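Local coordinates for protein transcription initiation factor IIB (Methanocaldococcus jannaschii, PDB 5O9J) that is an intein of transcription factor IIB, here reduced to a mini-intein, whose HINT fold probably catalyses its own excision and the joining of the flanking protein segments, at residues Asn87-Phe99 and Phe172-Ala184. Residues are numbered along the deposited sequence; the frame is centred on the assembly and turned at random.
Sequences NKKVRVTRSHSVF and FVAGFGGFVLHNA. Unlike the reference sequence in segment 172-184: Ala184 (reference Thr).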
ATOM      1  N   ASN A  87      -4.856  17.606   6.529  1.00 54.73           N
ATOM      2  CA  ASN A  87      -5.474  17.065   5.323  1.00 55.13           C
ATOM      3  C   ASN A  87      -4.603  16.039   4.605  1.00 53.25           C
ATOM      4  O   ASN A  87      -4.568  16.004   3.376  1.00 57.29           O
ATOM      5  CB  ASN A  87      -5.853  18.196   4.362  1.00 55.84           C
ATOM      6  CG  ASN A  87      -7.150  18.879   4.757  1.00 64.40           C
ATOM      7  OD1 ASN A  87      -7.152  19.831   5.539  1.00 68.00           O
ATOM      8  ND2 ASN A  87      -8.266  18.383   4.228  1.00 61.20           N
ATOM      9  N   LYS A  88      -3.889  15.222   5.380  1.00 51.56           N
ATOM     10  CA  LYS A  88      -3.271  14.009   4.857  1.00 47.72           C
ATOM     11  C   LYS A  88      -4.352  12.943   4.746  1.00 44.63           C
ATOM     12  O   LYS A  88      -5.240  12.859   5.597  1.00 44.98           O
ATOM     13  CB  LYS A  88      -2.133  13.520   5.756  1.00 43.18           C
ATOM     14  CG  LYS A  88      -0.805  14.204   5.535  1.00 47.78           C
ATOM     15  CD  LYS A  88       0.218  13.752   6.568  1.00 44.97           C
ATOM     16  CE  LYS A  88       1.567  14.411   6.330  1.00 50.67           C
ATOM     17  NZ  LYS A  88       2.233  14.800   7.609  1.00 52.48           N
ATOM     18  N   LYS A  89      -4.289  12.131   3.702  1.00 43.16           N
ATOM     19  CA  LYS A  89      -5.326  11.134   3.498  1.00 45.34           C
ATOM     20  C   LYS A  89      -4.830   9.923   2.722  1.00 39.80           C
ATOM     21  O   LYS A  89      -3.861   9.999   1.973  1.00 42.72           O
ATOM     22  CB  LYS A  89      -6.527  11.760   2.783  1.00 47.28           C
ATOM     23  CG  LYS A  89      -6.231  12.280   1.389  1.00 45.28           C
ATOM     24  CD  LYS A  89      -7.363  13.163   0.884  1.00 52.49           C
ATOM     25  CE  LYS A  89      -7.304  14.553   1.506  1.00 56.24           C
ATOM     26  NZ  LYS A  89      -8.360  15.468   0.967  1.00 54.09           N
ATOM     27  N   VAL A  90      -5.505   8.797   2.919  1.00 38.57           N
ATOM     28  CA  VAL A  90      -5.142   7.569   2.234  1.00 40.30           C
ATOM     29  C   VAL A  90      -6.407   6.775   1.935  1.00 33.11           C
ATOM     30  O   VAL A  90      -7.366   6.826   2.702  1.00 37.84           O
ATOM     31  CB  VAL A  90      -4.144   6.731   3.079  1.00 36.94           C
ATOM     32  CG1 VAL A  90      -4.766   6.312   4.409  1.00 32.20           C
ATOM     33  CG2 VAL A  90      -3.649   5.522   2.300  1.00 33.93           C
ATOM     34  N   ARG A  91      -6.424   6.068   0.810  1.00 38.56           N
ATOM     35  CA  ARG A  91      -7.551   5.201   0.465  1.00 38.98           C
ATOM     36  C   ARG A  91      -7.141   3.739   0.517  1.00 38.58           C
ATOM     37  O   ARG A  91      -6.264   3.312  -0.235  1.00 41.68           O
ATOM     38  CB  ARG A  91      -8.083   5.519  -0.929  1.00 45.03           C
ATOM     39  CG  ARG A  91      -8.576   6.933  -1.126  1.00 47.75           C
ATOM     40  CD  ARG A  91      -9.057   7.109  -2.562  1.00 53.72           C
ATOM     41  NE  ARG A  91      -9.934   8.263  -2.709  1.00 55.64           N
ATOM     42  CZ  ARG A  91     -10.918   8.340  -3.598  1.00 56.67           C
ATOM     43  NH1 ARG A  91     -11.669   9.431  -3.655  1.00 52.79           N
ATOM     44  NH2 ARG A  91     -11.152   7.327  -4.427  1.00 52.75           N
ATOM     45  N   VAL A  92      -7.774   2.965   1.390  1.00 37.03           N
ATOM     46  CA  VAL A  92      -7.424   1.553   1.524  1.00 42.67           C
ATOM     47  C   VAL A  92      -8.651   0.667   1.675  1.00 41.56           C
ATOM     48  O   VAL A  92      -9.726   1.128   2.049  1.00 45.69           O
ATOM     49  CB  VAL A  92      -6.484   1.302   2.736  1.00 40.76           C
ATOM     50  CG1 VAL A  92      -5.166   2.003   2.535  1.00 38.95           C
ATOM     51  CG2 VAL A  92      -7.132   1.771   4.023  1.00 41.74           C
ATOM     52  N   THR A  93      -8.477  -0.614   1.388  1.00 41.53           N
ATOM     53  CA  THR A  93      -9.541  -1.577   1.583  1.00 43.74           C
ATOM     54  C   THR A  93      -9.692  -1.912   3.054  1.00 43.90           C
ATOM     55  O   THR A  93      -8.837  -1.587   3.884  1.00 43.83           O
ATOM     56  CB  THR A  93      -9.292  -2.864   0.793  1.00 44.80           C
ATOM     57  OG1 THR A  93      -8.083  -3.477   1.254  1.00 42.86           O
ATOM     58  CG2 THR A  93      -9.170  -2.556  -0.693  1.00 43.57           C
ATOM     59  N   ARG A  94     -10.794  -2.579   3.356  1.00 40.59           N
ATOM     60  CA  ARG A  94     -11.228  -2.840   4.718  1.00 48.00           C
ATOM     61  C   ARG A  94     -10.239  -3.686   5.502  1.00 45.39           C
ATOM     62  O   ARG A  94     -10.098  -3.528   6.713  1.00 49.06           O
ATOM     63  CB  ARG A  94     -12.605  -3.516   4.679  1.00 50.33           C
ATOM     64  CG  ARG A  94     -12.714  -4.809   5.456  1.00 51.45           C
ATOM     65  CD  ARG A  94     -14.151  -5.296   5.517  1.00 59.64           C
ATOM     66  NE  ARG A  94     -15.060  -4.262   6.006  1.00 60.00           N
ATOM     67  CZ  ARG A  94     -15.888  -3.575   5.226  1.00 62.30           C
ATOM     68  NH1 ARG A  94     -15.913  -3.810   3.918  1.00 63.65           N
ATOM     69  NH2 ARG A  94     -16.682  -2.649   5.750  1.00 61.82           N
ATOM     70  N   SER A  95      -9.544  -4.576   4.806  1.00 46.78           N
ATOM     71  CA  SER A  95      -8.694  -5.547   5.473  1.00 48.18           C
ATOM     72  C   SER A  95      -7.325  -4.992   5.852  1.00 45.81           C
ATOM     73  O   SER A  95      -6.399  -5.761   6.077  1.00 56.81           O
ATOM     74  CB  SER A  95      -8.502  -6.768   4.586  1.00 44.10           C
ATOM     75  OG  SER A  95      -7.825  -6.404   3.397  1.00 49.32           O
ATOM     76  N   HIS A  96      -7.178  -3.673   5.900  1.00 38.46           N
ATOM     77  CA  HIS A  96      -5.899  -3.100   6.313  1.00 38.31           C
ATOM     78  C   HIS A  96      -5.967  -2.595   7.735  1.00 40.00           C
ATOM     79  O   HIS A  96      -7.023  -2.180   8.208  1.00 39.14           O
ATOM     80  CB  HIS A  96      -5.468  -1.962   5.389  1.00 31.54           C
ATOM     81  CG  HIS A  96      -4.957  -2.426   4.067  1.00 37.64           C
ATOM     82  ND1 HIS A  96      -5.780  -2.654   2.983  1.00 41.52           N
ATOM     83  CD2 HIS A  96      -3.699  -2.728   3.652  1.00 35.91           C
ATOM     84  CE1 HIS A  96      -5.058  -3.063   1.962  1.00 45.86           C
ATOM     85  NE2 HIS A  96      -3.790  -3.121   2.340  1.00 41.47           N
ATOM     86  N   SER A  97      -4.826  -2.618   8.416  1.00 37.93           N
ATOM     87  CA  SER A  97      -4.777  -2.115   9.775  1.00 35.48           C
ATOM     88  C   SER A  97      -3.715  -1.029   9.892  1.00 37.22           C
ATOM     89  O   SER A  97      -2.762  -0.991   9.108  1.00 32.77           O
ATOM     90  CB  SER A  97      -4.495  -3.248  10.756  1.00 37.72           C
ATOM     91  OG  SER A  97      -3.171  -3.720  10.592  1.00 44.94           O
ATOM     92  N   VAL A  98      -3.885  -0.144  10.867  1.00 32.15           N
ATOM     93  CA  VAL A  98      -2.968   0.971  11.052  1.00 35.73           C
ATOM     94  C   VAL A  98      -2.677   1.198  12.529  1.00 35.19           C
ATOM     95  O   VAL A  98      -3.548   1.006  13.380  1.00 32.23           O
ATOM     96  CB  VAL A  98      -3.528   2.271  10.442  1.00 34.79           C
ATOM     97  CG1 VAL A  98      -3.537   2.187   8.929  1.00 34.21           C
ATOM     98  CG2 VAL A  98      -4.925   2.538  10.962  1.00 32.25           C
ATOM     99  N   PHE A  99      -1.447   1.603  12.832  1.00 34.14           N
ATOM    100  CA  PHE A  99      -1.065   1.868  14.212  1.00 33.02           C
ATOM    101  C   PHE A  99      -1.910   2.975  14.797  1.00 31.03           C
ATOM    102  O   PHE A  99      -1.949   4.085  14.271  1.00 33.34           O
ATOM    103  CB  PHE A  99       0.416   2.225  14.307  1.00 35.93           C
ATOM    104  CG  PHE A  99       1.311   1.030  14.340  1.00 41.91           C
ATOM    105  CD1 PHE A  99       0.772  -0.241  14.377  1.00 41.37           C
ATOM    106  CD2 PHE A  99       2.682   1.172  14.360  1.00 48.02           C
ATOM    107  CE1 PHE A  99       1.582  -1.350  14.416  1.00 47.79           C
ATOM    108  CE2 PHE A  99       3.500   0.063  14.412  1.00 52.21           C
ATOM    109  CZ  PHE A  99       2.949  -1.198  14.431  1.00 47.82           C
ATOM    110  N   PHE A 172       6.079  -2.667   0.012  1.00 26.60           N
ATOM    111  CA  PHE A 172       6.580  -1.753  -1.004  1.00 25.30           C
ATOM    112  C   PHE A 172       6.115  -0.335  -0.734  1.00 29.87           C
ATOM    113  O   PHE A 172       5.194  -0.087   0.056  1.00 31.03           O
ATOM    114  CB  PHE A 172       6.186  -2.195  -2.427  1.00 29.98           C
ATOM    115  CG  PHE A 172       4.708  -2.330  -2.654  1.00 26.64           C
ATOM    116  CD1 PHE A 172       3.954  -1.248  -3.084  1.00 29.15           C
ATOM    117  CD2 PHE A 172       4.083  -3.552  -2.483  1.00 31.10           C
ATOM    118  CE1 PHE A 172       2.587  -1.383  -3.308  1.00 34.02           C
ATOM    119  CE2 PHE A 172       2.731  -3.701  -2.716  1.00 29.53           C
ATOM    120  CZ  PHE A 172       1.976  -2.614  -3.125  1.00 32.16           C
ATOM    121  N   VAL A 173       6.787   0.601  -1.381  1.00 26.79           N
ATOM    122  CA  VAL A 173       6.492   2.005  -1.209  1.00 32.42           C
ATOM    123  C   VAL A 173       5.519   2.424  -2.292  1.00 31.28           C
ATOM    124  O   VAL A 173       5.750   2.140  -3.465  1.00 31.23           O
ATOM    125  CB  VAL A 173       7.776   2.846  -1.276  1.00 33.19           C
ATOM    126  CG1 VAL A 173       7.447   4.290  -1.458  1.00 32.07           C
ATOM    127  CG2 VAL A 173       8.617   2.619  -0.020  1.00 32.97           C
ATOM    128  N   ALA A 174       4.432   3.080  -1.892  1.00 28.34           N
ATOM    129  CA  ALA A 174       3.407   3.524  -2.826  1.00 31.80           C
ATOM    130  C   ALA A 174       2.532   4.582  -2.185  1.00 33.05           C
ATOM    131  O   ALA A 174       2.040   4.391  -1.075  1.00 36.16           O
ATOM    132  CB  ALA A 174       2.557   2.356  -3.278  1.00 31.06           C
ATOM    133  N   GLY A 175       2.331   5.692  -2.883  1.00 31.98           N
ATOM    134  CA  GLY A 175       1.458   6.734  -2.390  1.00 34.49           C
ATOM    135  C   GLY A 175       2.174   7.676  -1.456  1.00 37.31           C
ATOM    136  O   GLY A 175       3.335   7.458  -1.111  1.00 36.20           O
ATOM    137  N   PHE A 176       1.470   8.719  -1.033  1.00 37.32           N
ATOM    138  CA  PHE A 176       2.068   9.774  -0.225  1.00 38.45           C
ATOM    139  C   PHE A 176       1.353   9.960   1.100  1.00 37.82           C
ATOM    140  O   PHE A 176       0.139   9.822   1.177  1.00 37.59           O
ATOM    141  CB  PHE A 176       2.049  11.095  -0.992  1.00 43.77           C
ATOM    142  CG  PHE A 176       2.594  10.995  -2.382  1.00 42.58           C
ATOM    143  CD1 PHE A 176       3.801  10.352  -2.620  1.00 43.91           C
ATOM    144  CD2 PHE A 176       1.907  11.547  -3.449  1.00 45.26           C
ATOM    145  CE1 PHE A 176       4.310  10.259  -3.902  1.00 49.28           C
ATOM    146  CE2 PHE A 176       2.407  11.461  -4.735  1.00 50.23           C
ATOM    147  CZ  PHE A 176       3.609  10.812  -4.964  1.00 51.22           C
ATOM    148  N   GLY A 177       2.102  10.291   2.142  1.00 37.37           N
ATOM    149  CA  GLY A 177       1.487  10.661   3.401  1.00 37.96           C
ATOM    150  C   GLY A 177       2.298  10.267   4.614  1.00 34.84           C
ATOM    151  O   GLY A 177       2.421  11.033   5.564  1.00 40.38           O
ATOM    152  N   GLY A 178       2.853   9.063   4.589  1.00 34.78           N
ATOM    153  CA  GLY A 178       3.606   8.567   5.726  1.00 31.68           C
ATOM    154  C   GLY A 178       2.818   7.508   6.470  1.00 35.01           C
ATOM    155  O   GLY A 178       3.178   7.121   7.579  1.00 28.14           O
ATOM    156  N   PHE A 179       1.725   7.045   5.865  1.00 31.67           N
ATOM    157  CA  PHE A 179       0.967   5.955   6.457  1.00 31.00           C
ATOM    158  C   PHE A 179       1.745   4.653   6.329  1.00 30.11           C
ATOM    159  O   PHE A 179       2.430   4.430   5.339  1.00 32.13           O
ATOM    160  CB  PHE A 179      -0.397   5.793   5.789  1.00 29.66           C
ATOM    161  CG  PHE A 179      -1.309   6.968   5.958  1.00 28.88           C
ATOM    162  CD1 PHE A 179      -1.286   8.014   5.052  1.00 30.63           C
ATOM    163  CD2 PHE A 179      -2.212   7.012   7.010  1.00 29.66           C
ATOM    164  CE1 PHE A 179      -2.139   9.093   5.198  1.00 34.16           C
ATOM    165  CE2 PHE A 179      -3.065   8.085   7.158  1.00 31.38           C
ATOM    166  CZ  PHE A 179      -3.025   9.130   6.252  1.00 33.21           C
ATOM    167  N   VAL A 180       1.635   3.787   7.324  1.00 30.47           N
ATOM    168  CA  VAL A 180       2.074   2.410   7.151  1.00 30.12           C
ATOM    169  C   VAL A 180       0.855   1.500   7.226  1.00 28.59           C
ATOM    170  O   VAL A 180       0.192   1.402   8.257  1.00 33.27           O
ATOM    171  CB  VAL A 180       3.109   1.998   8.200  1.00 35.45           C
ATOM    172  CG1 VAL A 180       3.551   0.563   7.951  1.00 34.20           C
ATOM    173  CG2 VAL A 180       4.294   2.941   8.148  1.00 28.66           C
ATOM    174  N   LEU A 181       0.554   0.849   6.114  1.00 27.69           N
ATOM    175  CA  LEU A 181      -0.642   0.033   6.017  1.00 33.34           C
ATOM    176  C   LEU A 181      -0.277  -1.437   6.131  1.00 33.86           C
ATOM    177  O   LEU A 181       0.478  -1.965   5.308  1.00 34.75           O
ATOM    178  CB  LEU A 181      -1.373   0.303   4.696  1.00 30.38           C
ATOM    179  CG  LEU A 181      -1.825   1.738   4.382  1.00 33.84           C
ATOM    180  CD1 LEU A 181      -2.450   2.421   5.601  1.00 27.46           C
ATOM    181  CD2 LEU A 181      -0.683   2.574   3.804  1.00 32.73           C
ATOM    182  N   HIS A 182      -0.806  -2.096   7.156  1.00 29.93           N
ATOM    183  CA  HIS A 182      -0.553  -3.514   7.349  1.00 33.19           C
ATOM    184  C   HIS A 182      -1.710  -4.363   6.822  1.00 35.15           C
ATOM    185  O   HIS A 182      -2.864  -4.073   7.118  1.00 32.60           O
ATOM    186  CB  HIS A 182      -0.330  -3.817   8.830  1.00 34.61           C
ATOM    187  CG  HIS A 182       0.757  -3.003   9.465  1.00 38.35           C
ATOM    188  ND1 HIS A 182       2.028  -3.515   9.698  1.00 41.86           N
ATOM    189  CD2 HIS A 182       0.774  -1.742   9.935  1.00 37.52           C
ATOM    190  CE1 HIS A 182       2.761  -2.590  10.278  1.00 41.64           C
ATOM    191  NE2 HIS A 182       2.040  -1.501  10.435  1.00 37.20           N
ATOM    192  N   ASN A 183      -1.401  -5.400   6.047  1.00 34.77           N
ATOM    193  CA  ASN A 183      -2.408  -6.394   5.686  1.00 43.08           C
ATOM    194  C   ASN A 183      -2.981  -7.015   6.953  1.00 47.14           C
ATOM    195  O   ASN A 183      -2.270  -7.189   7.942  1.00 48.65           O
ATOM    196  CB  ASN A 183      -1.825  -7.483   4.789  1.00 38.81           C
ATOM    197  CG  ASN A 183      -1.371  -6.955   3.442  1.00 45.14           C
ATOM    198  OD1 ASN A 183      -1.728  -5.847   3.036  1.00 45.10           O
ATOM    199  ND2 ASN A 183      -0.588  -7.759   2.731  1.00 48.56           N
ATOM    200  N   ALA A 184      -4.267  -7.340   6.934  1.00 47.18           N
ATOM    201  CA  ALA A 184      -4.923  -7.810   8.149  1.00 53.17           C
ATOM    202  C   ALA A 184      -6.161  -8.633   7.834  1.00 57.46           C
ATOM    203  O   ALA A 184      -6.167  -9.421   6.884  1.00 60.95           O
ATOM    204  CB  ALA A 184      -5.289  -6.622   9.050  1.00 48.96           C
ATOM    205  OXT ALA A 184      -7.170  -8.524   8.535  1.00 57.57           O
TER
HETATM  206  O   HOH W   1      -2.172   8.376   0.931  1.00 43.35           O
HETATM  207  O   HOH W   2      -1.796  12.369   1.719  1.00 46.48           O
HETATM  208  O   HOH W   3       0.626   1.798  10.780  1.00 28.26           O
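Val90 CG1 sits over the centre of one face of the Phe179 ring, 3.5 Å from its centroid, a CH-pi contact, while the backbone carbon of Lys88 lies at the ring's edge. A broad flat ring suits this place, since it receives the methyl of a branched side chain almost along its normal. An alanine instead of Phe179 would probably leave Val90 CG1 without its platform and open a gap against strand 88-92. At the other end, His182 NE2 stands above the rim of one Phe99 face; the planes are 27° apart but offset, so the rings barely overlap, with centroids 5.0 Å from each other. Ser97 O and a water lie at the edge of the His182 ring, whose NE2 is hydrogen-bonded to Glu136. Strands 96-99 and 180-183 are antiparallel neighbours: Ser97 N donates to His182 O (2.8 Å) and His182 N to Ser97 O (3.0 Å), both in the carbonyl plane. This pairing joins two signatures of the HINT fold, the block B Thr-x-x-His and the C-terminal His-Asn, which in inteins generally assist cleavage at the N- and C-terminal splice junctions and probably do so here. With CG beside the backbone N (chi1 -75°), the His96 ring meets Thr93 C with its edge, and ND1 makes weak bonds to Thr93 OG1 (3.0 Å) and Thr93 O. Ala184, where the reference has threonine, gives Ser95 O a weak bond from its N. Leu181, branched and apolar, meets Val98 CG1 with CD1 (3.5 Å) and Val92 CG1 with CG. Gly177 has backbone angles that call for glycine, and a side chain there would also hit Phe179; nearby, a water donates to Lys89 O and Phe176 O.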